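Local coordinates for endo-xylogalacturonan hydrolase A (Aspergillus tubingensis, PDB 4C2L), which hydrolyses xylogalacturonan, the xylose-substituted galacturonan of the hairy regions of pectin, as a secreted glycoside hydrolase of family 28, at residues 33-38 with 54-59; 175-180 with 186-191; 356-361 with 367-372. All blocks are in the same frame, centred on the assembly; numbering follows the deposited sequence.

Contact 1. Residues 33-38 with 54-59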
ATOM      1  N   PRO A  33     -15.890  -7.216 -22.447  1.00 11.70           N
ATOM      2  CA  PRO A  33     -17.353  -7.429 -22.522  1.00 11.90           C
ATOM      3  C   PRO A  33     -17.781  -8.865 -22.234  1.00 12.02           C
ATOM      4  O   PRO A  33     -18.785  -9.076 -21.548  1.00 12.93           O
ATOM      5  CB  PRO A  33     -17.685  -7.032 -23.967  1.00 11.43           C
ATOM      6  CG  PRO A  33     -16.671  -5.971 -24.259  1.00 11.28           C
ATOM      7  CD  PRO A  33     -15.388  -6.475 -23.618  1.00 11.54           C
ATOM      8  N   ALA A  34     -17.023  -9.839 -22.741  1.00 12.25           N
ATOM      9  CA  ALA A  34     -17.292 -11.247 -22.451  1.00 12.47           C
ATOM     10  C   ALA A  34     -17.230 -11.535 -20.959  1.00 12.35           C
ATOM     11  O   ALA A  34     -18.045 -12.305 -20.436  1.00 12.08           O
ATOM     12  CB  ALA A  34     -16.316 -12.153 -23.194  1.00 12.25           C
ATOM     13  N   ILE A  35     -16.262 -10.918 -20.280  1.00 11.96           N
ATOM     14  CA  ILE A  35     -16.107 -11.091 -18.843  1.00 12.13           C
ATOM     15  C   ILE A  35     -17.278 -10.478 -18.056  1.00 12.19           C
ATOM     16  O   ILE A  35     -17.844 -11.122 -17.169  1.00 11.87           O
ATOM     17  CB  ILE A  35     -14.751 -10.529 -18.358  1.00 11.79           C
ATOM     18  CG1 ILE A  35     -13.595 -11.290 -19.028  1.00 11.97           C
ATOM     19  CG2 ILE A  35     -14.666 -10.571 -16.838  1.00 11.69           C
ATOM     20  CD1 ILE A  35     -12.229 -10.623 -18.890  1.00 12.61           C
ATOM     21  N   THR A  36     -17.666  -9.247 -18.383  1.00 12.49           N
ATOM     22  CA  THR A  36     -18.769  -8.633 -17.639  1.00 13.12           C
ATOM     23  C   THR A  36     -20.100  -9.287 -17.959  1.00 13.24           C
ATOM     24  O   THR A  36     -20.985  -9.310 -17.115  1.00 14.12           O
ATOM     25  CB  THR A  36     -18.843  -7.102 -17.804  1.00 13.18           C
ATOM     26  OG1 THR A  36     -18.951  -6.790 -19.198  1.00 13.82           O
ATOM     27  CG2 THR A  36     -17.576  -6.456 -17.218  1.00 13.51           C
ATOM     28  N   GLU A  37     -20.250  -9.838 -19.156  1.00 14.52           N
ATOM     29  CA  GLU A  37     -21.488 -10.562 -19.456  1.00 14.99           C
ATOM     30  C   GLU A  37     -21.551 -11.840 -18.623  1.00 15.03           C
ATOM     31  O   GLU A  37     -22.610 -12.172 -18.096  1.00 14.79           O
ATOM     32  CB  GLU A  37     -21.637 -10.864 -20.943  1.00 17.51           C
ATOM     33  CG  GLU A  37     -23.075 -11.204 -21.345  1.00 20.14           C
ATOM     34  CD  GLU A  37     -23.446 -12.629 -20.989  1.00 23.56           C
ATOM     35  OE1 GLU A  37     -22.534 -13.497 -21.025  1.00 25.10           O
ATOM     36  OE2 GLU A  37     -24.638 -12.880 -20.672  1.00 24.85           O
ATOM     37  N   ALA A  38     -20.419 -12.535 -18.497  1.00 14.69           N
ATOM     38  CA  ALA A  38     -20.351 -13.722 -17.640  1.00 15.09           C
ATOM     39  C   ALA A  38     -20.670 -13.358 -16.191  1.00 15.27           C
ATOM     40  O   ALA A  38     -21.443 -14.060 -15.521  1.00 16.23           O
ATOM     41  CB  ALA A  38     -18.975 -14.379 -17.736  1.00 15.84           C
ATOM     42  N   SER A  54      -5.384 -20.379 -19.497  1.00 17.92           N
ATOM     43  CA  SER A  54      -6.032 -19.386 -20.376  1.00 17.41           C
ATOM     44  C   SER A  54      -5.319 -18.030 -20.328  1.00 17.26           C
ATOM     45  O   SER A  54      -4.587 -17.738 -19.374  1.00 17.19           O
ATOM     46  CB  SER A  54      -7.524 -19.240 -20.051  1.00 16.96           C
ATOM     47  OG  SER A  54      -7.731 -18.666 -18.766  1.00 16.59           O
ATOM     48  N   THR A  55      -5.506 -17.219 -21.369  1.00 16.72           N
ATOM     49  CA  THR A  55      -5.058 -15.822 -21.362  1.00 16.38           C
ATOM     50  C   THR A  55      -6.209 -14.952 -21.866  1.00 15.91           C
ATOM     51  O   THR A  55      -6.748 -15.182 -22.961  1.00 15.79           O
ATOM     52  CB  THR A  55      -3.798 -15.577 -22.227  1.00 18.00           C
ATOM     53  OG1 THR A  55      -2.696 -16.355 -21.722  1.00 18.45           O
ATOM     54  CG2 THR A  55      -3.391 -14.103 -22.183  1.00 17.43           C
ATOM     55  N   TYR A  56      -6.587 -13.977 -21.054  1.00 13.90           N
ATOM     56  CA  TYR A  56      -7.614 -13.009 -21.433  1.00 13.61           C
ATOM     57  C   TYR A  56      -6.956 -11.648 -21.573  1.00 13.85           C
ATOM     58  O   TYR A  56      -6.054 -11.312 -20.804  1.00 13.88           O
ATOM     59  CB  TYR A  56      -8.706 -12.945 -20.370  1.00 13.26           C
ATOM     60  CG  TYR A  56      -9.584 -14.181 -20.337  1.00 13.42           C
ATOM     61  CD1 TYR A  56      -9.129 -15.374 -19.763  1.00 13.69           C
ATOM     62  CD2 TYR A  56     -10.859 -14.157 -20.887  1.00 13.61           C
ATOM     63  CE1 TYR A  56      -9.931 -16.505 -19.737  1.00 13.89           C
ATOM     64  CE2 TYR A  56     -11.668 -15.280 -20.881  1.00 13.73           C
ATOM     65  CZ  TYR A  56     -11.201 -16.449 -20.301  1.00 13.87           C
ATOM     66  OH  TYR A  56     -12.014 -17.555 -20.284  1.00 14.64           O
ATOM     67  N   TYR A  57      -7.407 -10.877 -22.564  1.00 13.00           N
ATOM     68  CA  TYR A  57      -6.829  -9.584 -22.885  1.00 13.27           C
ATOM     69  C   TYR A  57      -7.837  -8.546 -22.481  1.00 13.70           C
ATOM     70  O   TYR A  57      -8.947  -8.527 -22.993  1.00 13.58           O
ATOM     71  CB  TYR A  57      -6.508  -9.484 -24.389  1.00 14.27           C
ATOM     72  CG  TYR A  57      -5.469 -10.498 -24.750  1.00 15.22           C
ATOM     73  CD1 TYR A  57      -4.120 -10.259 -24.466  1.00 15.91           C
ATOM     74  CD2 TYR A  57      -5.833 -11.721 -25.311  1.00 15.68           C
ATOM     75  CE1 TYR A  57      -3.150 -11.201 -24.774  1.00 17.71           C
ATOM     76  CE2 TYR A  57      -4.873 -12.684 -25.612  1.00 17.46           C
ATOM     77  CZ  TYR A  57      -3.540 -12.411 -25.345  1.00 17.92           C
ATOM     78  OH  TYR A  57      -2.577 -13.355 -25.624  1.00 19.10           O
ATOM     79  N   LEU A  58      -7.460  -7.711 -21.520  1.00 12.54           N
ATOM     80  CA  LEU A  58      -8.392  -6.747 -20.978  1.00 12.68           C
ATOM     81  C   LEU A  58      -7.942  -5.386 -21.468  1.00 12.53           C
ATOM     82  O   LEU A  58      -6.937  -4.855 -21.005  1.00 12.89           O
ATOM     83  CB  LEU A  58      -8.382  -6.815 -19.444  1.00 13.23           C
ATOM     84  CG  LEU A  58      -9.116  -8.009 -18.791  1.00 14.77           C
ATOM     85  CD1 LEU A  58      -8.593  -9.354 -19.224  1.00 15.93           C
ATOM     86  CD2 LEU A  58      -8.990  -7.890 -17.281  1.00 14.66           C
ATOM     87  N   ASN A  59      -8.672  -4.820 -22.416  1.00 11.92           N
ATOM     88  CA  ASN A  59      -8.199  -3.598 -23.071  1.00 11.87           C
ATOM     89  C   ASN A  59      -8.971  -2.348 -22.635  1.00 11.84           C
ATOM     90  O   ASN A  59      -8.879  -1.276 -23.268  1.00 12.15           O
ATOM     91  CB  ASN A  59      -8.269  -3.769 -24.587  1.00 12.94           C
ATOM     92  CG  ASN A  59      -7.370  -4.877 -25.087  1.00 13.65           C
ATOM     93  OD1 ASN A  59      -6.478  -5.337 -24.371  1.00 14.18           O
ATOM     94  ND2 ASN A  59      -7.611  -5.327 -26.325  1.00 13.94           N
TER

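Contact 2. Residues 175-180 with 186-191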
ATOM      1  N   MET A 175       2.991 -10.045  -5.149  1.00 13.64           N
ATOM      2  CA  MET A 175       2.863  -8.786  -5.872  1.00 13.75           C
ATOM      3  C   MET A 175       4.237  -8.310  -6.271  1.00 13.57           C
ATOM      4  O   MET A 175       5.132  -8.196  -5.439  1.00 13.81           O
ATOM      5  CB  MET A 175       2.165  -7.752  -4.986  1.00 13.58           C
ATOM      6  CG  MET A 175       0.757  -8.196  -4.618  1.00 14.24           C
ATOM      7  SD  MET A 175       0.186  -7.467  -3.078  1.00 15.13           S
ATOM      8  CE  MET A 175       0.432  -5.740  -3.465  1.00 13.05           C
ATOM      9  N   ASP A 176       4.428  -8.065  -7.564  1.00 13.36           N
ATOM     10  CA  ASP A 176       5.749  -7.662  -8.014  1.00 13.79           C
ATOM     11  C   ASP A 176       5.671  -6.680  -9.151  1.00 13.19           C
ATOM     12  O   ASP A 176       4.874  -6.848 -10.073  1.00 13.17           O
ATOM     13  CB  ASP A 176       6.591  -8.893  -8.419  1.00 15.50           C
ATOM     14  CG  ASP A 176       5.855  -9.812  -9.391  1.00 17.94           C
ATOM     15  OD1 ASP A 176       5.938  -9.588 -10.606  1.00 21.32           O
ATOM     16  OD2 ASP A 176       5.210 -10.783  -8.957  1.00 21.34           O
ATOM     17  N   ALA A 177       6.498  -5.648  -9.060  1.00 12.37           N
ATOM     18  CA  ALA A 177       6.665  -4.663 -10.121  1.00 12.85           C
ATOM     19  C   ALA A 177       8.155  -4.583 -10.404  1.00 13.58           C
ATOM     20  O   ALA A 177       8.926  -4.219  -9.510  1.00 13.72           O
ATOM     21  CB  ALA A 177       6.131  -3.308  -9.664  1.00 12.94           C
ATOM     22  N   ASN A 178       8.554  -4.955 -11.628  1.00 13.60           N
ATOM     23  CA  ASN A 178       9.952  -4.917 -12.059  1.00 14.78           C
ATOM     24  C   ASN A 178      10.059  -4.282 -13.427  1.00 14.53           C
ATOM     25  O   ASN A 178       9.424  -4.747 -14.366  1.00 14.71           O
ATOM     26  CB  ASN A 178      10.529  -6.332 -12.118  1.00 16.45           C
ATOM     27  CG  ASN A 178      10.672  -6.947 -10.739  1.00 17.63           C
ATOM     28  OD1 ASN A 178       9.812  -7.723 -10.315  1.00 20.61           O
ATOM     29  ND2 ASN A 178      11.719  -6.564 -10.013  1.00 17.40           N
ATOM     30  N   SER A 179      10.838  -3.212 -13.514  1.00 14.65           N
ATOM     31  CA  SER A 179      11.044  -2.508 -14.771  1.00 14.63           C
ATOM     32  C   SER A 179      12.106  -3.196 -15.615  1.00 15.85           C
ATOM     33  O   SER A 179      13.118  -3.644 -15.102  1.00 16.37           O
ATOM     34  CB  SER A 179      11.509  -1.083 -14.502  1.00 13.74           C
ATOM     35  OG  SER A 179      11.730  -0.419 -15.739  1.00 13.79           O
ATOM     36  N   LYS A 180      11.854  -3.264 -16.915  1.00 16.61           N
ATOM     37  CA  LYS A 180      12.818  -3.776 -17.885  1.00 17.81           C
ATOM     38  C   LYS A 180      13.805  -2.700 -18.349  1.00 18.16           C
ATOM     39  O   LYS A 180      14.707  -2.972 -19.155  1.00 18.48           O
ATOM     40  CB  LYS A 180      12.050  -4.351 -19.072  1.00 20.46           C
ATOM     41  CG  LYS A 180      11.361  -5.663 -18.737  1.00 23.87           C
ATOM     42  CD  LYS A 180      10.694  -6.284 -19.957  1.00 28.70           C
ATOM     43  CE  LYS A 180       9.184  -6.108 -19.939  1.00 31.50           C
ATOM     44  NZ  LYS A 180       8.516  -6.786 -18.779  1.00 35.26           N
ATOM     45  N   LYS A 186       7.603   3.592 -10.389  1.00 14.61           N
ATOM     46  CA  LYS A 186       7.263   4.611  -9.387  1.00 14.76           C
ATOM     47  C   LYS A 186       5.840   4.453  -8.847  1.00 14.34           C
ATOM     48  O   LYS A 186       4.929   4.129  -9.598  1.00 13.45           O
ATOM     49  CB  LYS A 186       7.370   6.006 -10.002  1.00 16.65           C
ATOM     50  CG  LYS A 186       8.778   6.461 -10.318  1.00 19.67           C
ATOM     51  CD  LYS A 186       9.568   6.765  -9.068  1.00 20.73           C
ATOM     52  CE  LYS A 186      10.849   7.511  -9.424  1.00 24.26           C
ATOM     53  NZ  LYS A 186      11.654   7.789  -8.195  1.00 26.47           N
ATOM     54  N   ASN A 187       5.668   4.704  -7.549  1.00 12.94           N
ATOM     55  CA  ASN A 187       4.338   4.786  -6.933  1.00 12.84           C
ATOM     56  C   ASN A 187       3.552   3.487  -7.031  1.00 12.36           C
ATOM     57  O   ASN A 187       2.326   3.513  -7.109  1.00 12.56           O
ATOM     58  CB  ASN A 187       3.540   5.942  -7.554  1.00 13.63           C
ATOM     59  CG  ASN A 187       4.311   7.252  -7.531  1.00 14.28           C
ATOM     60  OD1 ASN A 187       4.748   7.742  -8.573  1.00 15.17           O
ATOM     61  ND2 ASN A 187       4.493   7.819  -6.327  1.00 15.54           N
ATOM     62  N   THR A 188       4.265   2.361  -7.035  1.00 11.73           N
ATOM     63  CA  THR A 188       3.615   1.059  -7.071  1.00 11.66           C
ATOM     64  C   THR A 188       3.275   0.579  -5.658  1.00 11.72           C
ATOM     65  O   THR A 188       3.661  -0.522  -5.258  1.00 11.51           O
ATOM     66  CB  THR A 188       4.447   0.026  -7.853  1.00 11.81           C
ATOM     67  OG1 THR A 188       5.827   0.105  -7.453  1.00 11.80           O
ATOM     68  CG2 THR A 188       4.321   0.321  -9.368  1.00 11.58           C
ATOM     69  N   ASP A 189       2.546   1.416  -4.895  1.00 11.57           N
ATOM     70  CA  ASP A 189       2.171   1.058  -3.511  1.00 12.71           C
ATOM     71  C   ASP A 189       1.480  -0.305  -3.490  1.00 11.51           C
ATOM     72  O   ASP A 189       0.615  -0.577  -4.331  1.00 11.52           O
ATOM     73  CB  ASP A 189       1.146   2.046  -2.939  1.00 14.05           C
ATOM     74  CG  ASP A 189       1.623   3.479  -2.905  1.00 16.18           C
ATOM     75  OD1 ASP A 189       2.594   3.840  -3.596  1.00 16.88           O
ATOM     76  OD2 ASP A 189       0.972   4.277  -2.180  1.00 17.31           O
ATOM     77  N   GLY A 190       1.821  -1.166  -2.532  1.00 11.21           N
ATOM     78  CA  GLY A 190       1.135  -2.448  -2.436  1.00 10.79           C
ATOM     79  C   GLY A 190      -0.334  -2.295  -2.057  1.00 11.03           C
ATOM     80  O   GLY A 190      -1.225  -2.878  -2.687  1.00 10.35           O
ATOM     81  N   PHE A 191      -0.589  -1.555  -0.983  1.00 11.09           N
ATOM     82  CA  PHE A 191      -1.950  -1.402  -0.465  1.00 11.24           C
ATOM     83  C   PHE A 191      -2.073   0.004   0.047  1.00 12.29           C
ATOM     84  O   PHE A 191      -1.317   0.404   0.930  1.00 12.80           O
ATOM     85  CB  PHE A 191      -2.205  -2.366   0.715  1.00 11.60           C
ATOM     86  CG  PHE A 191      -1.971  -3.796   0.376  1.00 11.35           C
ATOM     87  CD1 PHE A 191      -0.690  -4.335   0.438  1.00 11.05           C
ATOM     88  CD2 PHE A 191      -3.024  -4.599  -0.046  1.00 11.52           C
ATOM     89  CE1 PHE A 191      -0.466  -5.662   0.107  1.00 11.62           C
ATOM     90  CE2 PHE A 191      -2.800  -5.934  -0.376  1.00 11.57           C
ATOM     91  CZ  PHE A 191      -1.518  -6.456  -0.304  1.00 11.70           C
TER

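Contact 3. Residues 356-361 with 367-372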
ATOM      1  N   SER A 356      10.075  -0.699  22.323  1.00 19.03           N
ATOM      2  CA  SER A 356      10.660  -1.775  23.140  1.00 20.72           C
ATOM      3  C   SER A 356      11.241  -2.862  22.238  1.00 21.12           C
ATOM      4  O   SER A 356      10.827  -3.014  21.086  1.00 19.17           O
ATOM      5  CB  SER A 356       9.634  -2.381  24.088  1.00 21.63           C
ATOM      6  OG  SER A 356       8.578  -2.982  23.366  1.00 24.60           O
ATOM      7  N   GLY A 357      12.198  -3.624  22.763  1.00 21.01           N
ATOM      8  CA  GLY A 357      12.835  -4.682  21.975  1.00 21.94           C
ATOM      9  C   GLY A 357      13.362  -4.169  20.649  1.00 22.13           C
ATOM     10  O   GLY A 357      13.211  -4.825  19.605  1.00 23.03           O
ATOM     11  N   PHE A 358      13.971  -2.991  20.675  1.00 22.11           N
ATOM     12  CA  PHE A 358      14.489  -2.377  19.467  1.00 23.64           C
ATOM     13  C   PHE A 358      15.957  -2.757  19.352  1.00 25.41           C
ATOM     14  O   PHE A 358      16.813  -2.135  19.978  1.00 26.70           O
ATOM     15  CB  PHE A 358      14.323  -0.863  19.556  1.00 24.00           C
ATOM     16  CG  PHE A 358      14.567  -0.137  18.267  1.00 24.50           C
ATOM     17  CD1 PHE A 358      13.589  -0.087  17.282  1.00 23.87           C
ATOM     18  CD2 PHE A 358      15.766   0.531  18.056  1.00 25.56           C
ATOM     19  CE1 PHE A 358      13.810   0.601  16.101  1.00 25.45           C
ATOM     20  CE2 PHE A 358      15.998   1.225  16.877  1.00 27.04           C
ATOM     21  CZ  PHE A 358      15.016   1.260  15.897  1.00 26.25           C
ATOM     22  N   ASP A 359      16.238  -3.788  18.561  1.00 25.61           N
ATOM     23  CA  ASP A 359      17.572  -4.394  18.526  1.00 28.25           C
ATOM     24  C   ASP A 359      18.271  -4.165  17.194  1.00 27.98           C
ATOM     25  O   ASP A 359      19.170  -4.907  16.820  1.00 31.92           O
ATOM     26  CB  ASP A 359      17.477  -5.893  18.821  1.00 31.03           C
ATOM     27  CG  ASP A 359      17.042  -6.185  20.256  1.00 36.23           C
ATOM     28  OD1 ASP A 359      17.130  -5.278  21.116  1.00 39.51           O
ATOM     29  OD2 ASP A 359      16.607  -7.326  20.530  1.00 38.86           O
ATOM     30  N   VAL A 360      17.869  -3.115  16.498  1.00 25.17           N
ATOM     31  CA  VAL A 360      18.398  -2.803  15.181  1.00 24.19           C
ATOM     32  C   VAL A 360      19.727  -2.056  15.247  1.00 24.31           C
ATOM     33  O   VAL A 360      19.895  -1.121  16.036  1.00 23.70           O
ATOM     34  CB  VAL A 360      17.355  -2.006  14.359  1.00 23.81           C
ATOM     35  CG1 VAL A 360      17.853  -1.776  12.942  1.00 25.48           C
ATOM     36  CG2 VAL A 360      16.044  -2.772  14.322  1.00 22.97           C
ATOM     37  N   LYS A 361      20.677  -2.482  14.419  1.00 23.53           N
ATOM     38  CA  LYS A 361      21.980  -1.832  14.339  1.00 24.25           C
ATOM     39  C   LYS A 361      22.293  -1.403  12.919  1.00 22.89           C
ATOM     40  O   LYS A 361      21.788  -1.995  11.964  1.00 23.21           O
ATOM     41  CB  LYS A 361      23.068  -2.789  14.848  1.00 26.25           C
ATOM     42  CG  LYS A 361      23.033  -3.003  16.356  1.00 30.27           C
ATOM     43  CD  LYS A 361      23.948  -4.141  16.788  1.00 34.18           C
ATOM     44  CE  LYS A 361      24.370  -3.987  18.245  1.00 37.64           C
ATOM     45  NZ  LYS A 361      23.234  -3.656  19.152  1.00 40.43           N
ATOM     46  N   SER A 367      23.956   2.289  16.740  1.00 27.96           N
ATOM     47  CA  SER A 367      22.482   2.335  16.702  1.00 27.62           C
ATOM     48  C   SER A 367      21.902   3.652  17.223  1.00 26.69           C
ATOM     49  O   SER A 367      21.132   3.693  18.194  1.00 28.18           O
ATOM     50  CB  SER A 367      21.892   1.154  17.470  1.00 29.06           C
ATOM     51  OG  SER A 367      22.386   1.148  18.800  1.00 32.99           O
ATOM     52  N   GLU A 368      22.265   4.732  16.560  1.00 24.17           N
ATOM     53  CA  GLU A 368      21.832   6.047  16.956  1.00 24.16           C
ATOM     54  C   GLU A 368      20.380   6.296  16.524  1.00 22.99           C
ATOM     55  O   GLU A 368      19.972   5.917  15.429  1.00 21.57           O
ATOM     56  CB  GLU A 368      22.773   7.050  16.313  1.00 26.73           C
ATOM     57  CG  GLU A 368      22.631   8.489  16.744  1.00 31.25           C
ATOM     58  CD  GLU A 368      23.750   9.344  16.177  1.00 33.27           C
ATOM     59  OE1 GLU A 368      24.924   8.921  16.261  1.00 36.49           O
ATOM     60  OE2 GLU A 368      23.452  10.427  15.638  1.00 37.90           O
ATOM     61  N   VAL A 369      19.602   6.905  17.414  1.00 20.90           N
ATOM     62  CA  VAL A 369      18.229   7.300  17.105  1.00 20.59           C
ATOM     63  C   VAL A 369      18.153   8.820  17.224  1.00 20.88           C
ATOM     64  O   VAL A 369      18.360   9.385  18.315  1.00 21.38           O
ATOM     65  CB  VAL A 369      17.220   6.608  18.054  1.00 20.34           C
ATOM     66  CG1 VAL A 369      15.794   7.107  17.807  1.00 20.29           C
ATOM     67  CG2 VAL A 369      17.292   5.092  17.913  1.00 20.80           C
ATOM     68  N   LEU A 370      17.880   9.490  16.112  1.00 20.00           N
ATOM     69  CA  LEU A 370      17.700  10.932  16.122  1.00 20.45           C
ATOM     70  C   LEU A 370      16.284  11.243  16.580  1.00 21.15           C
ATOM     71  O   LEU A 370      15.337  10.582  16.148  1.00 19.50           O
ATOM     72  CB  LEU A 370      17.930  11.531  14.738  1.00 21.27           C
ATOM     73  CG  LEU A 370      19.329  11.356  14.140  1.00 22.32           C
ATOM     74  CD1 LEU A 370      19.383  12.144  12.848  1.00 21.73           C
ATOM     75  CD2 LEU A 370      20.408  11.819  15.122  1.00 23.99           C
ATOM     76  N   CYS A 371      16.149  12.231  17.473  1.00 21.35           N
ATOM     77  CA  CYS A 371      14.833  12.577  18.029  1.00 21.51           C
ATOM     78  C   CYS A 371      14.606  14.074  18.100  1.00 21.33           C
ATOM     79  O   CYS A 371      15.537  14.845  18.364  1.00 21.58           O
ATOM     80  CB  CYS A 371      14.681  12.037  19.448  1.00 23.67           C
ATOM     81  SG  CYS A 371      14.853  10.257  19.666  1.00 25.76           S
ATOM     82  N   ALA A 372      13.359  14.474  17.868  1.00 19.24           N
ATOM     83  CA  ALA A 372      12.893  15.806  18.213  1.00 19.34           C
ATOM     84  C   ALA A 372      11.493  15.652  18.784  1.00 18.29           C
ATOM     85  O   ALA A 372      10.666  14.925  18.217  1.00 17.30           O
ATOM     86  CB  ALA A 372      12.875  16.711  16.990  1.00 19.02           C
TER

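Contact 1. Residues 33-38 with 54-59
Ile35 CD1 comes obliquely at the Tyr56 ring, 4.3 Å from CD2 of Tyr56, a loose van der Waals contact. At the edge of the same ring, in its plane, lies Ser54 OG, which is itself hydrogen-bonded to Pro51 O. Phe50 packs against Tyr56 with the two rings edge-to-face, and Ala23, Pro51 and Leu78 also touch the tyrosine. Its one polar side-chain atom, OH, is satisfied by a hydrogen bond with Pro21 O. Tyrosine suits this place because its ring packs among apolar groups while its hydroxyl reaches a backbone carbonyl.

The same methyl of Ile35 also reaches Leu58, two residues further along the strand. Ile35 CD1 lies 3.9 Å from CD1 of Leu58 and 4.1 Å from its CG, and the two side chains cross at about a right angle. The extended end of Ile35 explains the reach: with chi2 at 166°, CD1 is carried outward from the helix into the angle between Tyr56 and Leu58. Tyr56 is turned toward the helix and Tyr57 away from it; Leu58 starts out across, and its CG and CD1 swing round to the Ile35 methyl. A branched aliphatic residue is apt on the helix, since its slender tip can touch two strand residues at once.

The two segments meet by apolar packing alone, although Tyr57 N and Asn59 N bond to Asp31 and Asp30 just before the helix. Leu58 also rests on Leu78 and Phe80 of strand 77-80, and Ile35 on Leu62. Such a helix, capping the N-terminal end of a right-handed parallel beta-helix, is characteristic of family 28 enzymes.

Contact 2. Residues 175-180 with 186-191
Met175 reaches from its strand to Gly190 and Phe191. Its CB points toward the facing segment, and CG lies anti to the carbonyl carbon (chi1 -62°), leading the chain outward to the sulfur. SD lies 3.4 Å from CZ of Phe191 and 4.3 Å from the centroid of its ring, 52° off the ring normal, an oblique Met-aromatic contact. There the chain bends (chi3 55°), turning CE onto the backbone of Gly190, 3.4 Å from its O. Having no side chain, Gly190 lets the Met175 CE methyl come to 3.5 Å from its CA. The flexible, polarisable thioether thus lays its methyl directly on the glycine backbone.

Two residues on, CB of Ala177 meets CG2 of Thr188 at 4.1 Å. A small methyl is enough where the segments come close, and Thr188 OG1 turns its polarity to Pro185 O. Thr188 is the centre of an inverse gamma turn, and its side chain is about 5 Å from that of Asp210, the probable proton donor.

Around these buried touching residues, Trp121 of helix 118-126 touches both Ala177 and Thr188, while strand 199-207 supplies Val206 beside Met175 and Ile201 and Val204 beside Phe191.

Contact 3. Residues 356-361 with 367-372
Phe358 and Val369 point toward each other from the two segments. These two side chains come closest at 4.2 Å, CE2 of Phe358 to CG2 of Val369, and the methyl comes at the ring obliquely. Chi1 of -168° sets the phenylalanine ring anti to its own backbone nitrogen, extending it away from the chain toward the valine. CB of Val360 lies 4.2 Å above one face of the Phe358 ring, offset toward the rim. The large flat ring of Phe358 suits a corner where several apolar surfaces converge: it also touches Phe328, Val340 and Val380.

CB of Ser367 lies 3.3 Å from the backbone O of Val360 and 4.5 Å from CG of Lys361, whose own CB points away. This is close packing of a small side chain against the main chain, with no hydrogen bond across the segments. Serine is small enough for that exposed edge, and the long lysine chain skirts it with its aliphatic part.

Cys371, on strand 368-372 with Val369, is joined to Cys382 by a disulfide. One segment follows strand 350-358 round a corner at Gly357, and the other contains strand 368-372 of a different sheet. Side chains converging from two faces of the coil in this way line the interior of a right-handed parallel beta-helix, here only partly buried near its C-terminal end.

Overall arrangement
The three contacts follow one another along the chain and along the axis of the parallel beta-helix, each closing before the next opens. Contact 1 lies near the N-terminal end, contact 2 near the middle and contact 3 toward the C-terminal end; centres are about 24 Å apart for contacts 1 and 2, about 29 Å for 2 and 3, and about 51 Å for 1 and 3. None touches another. Strands 55-58, 168-176 and 350-358 lie among the parallel strands of the coil's connected faces, while 191-196 and 368-372 share another parallel sheet. Only contact 2 borders the probable catalytic residues; the other two pack the ends of the solenoid.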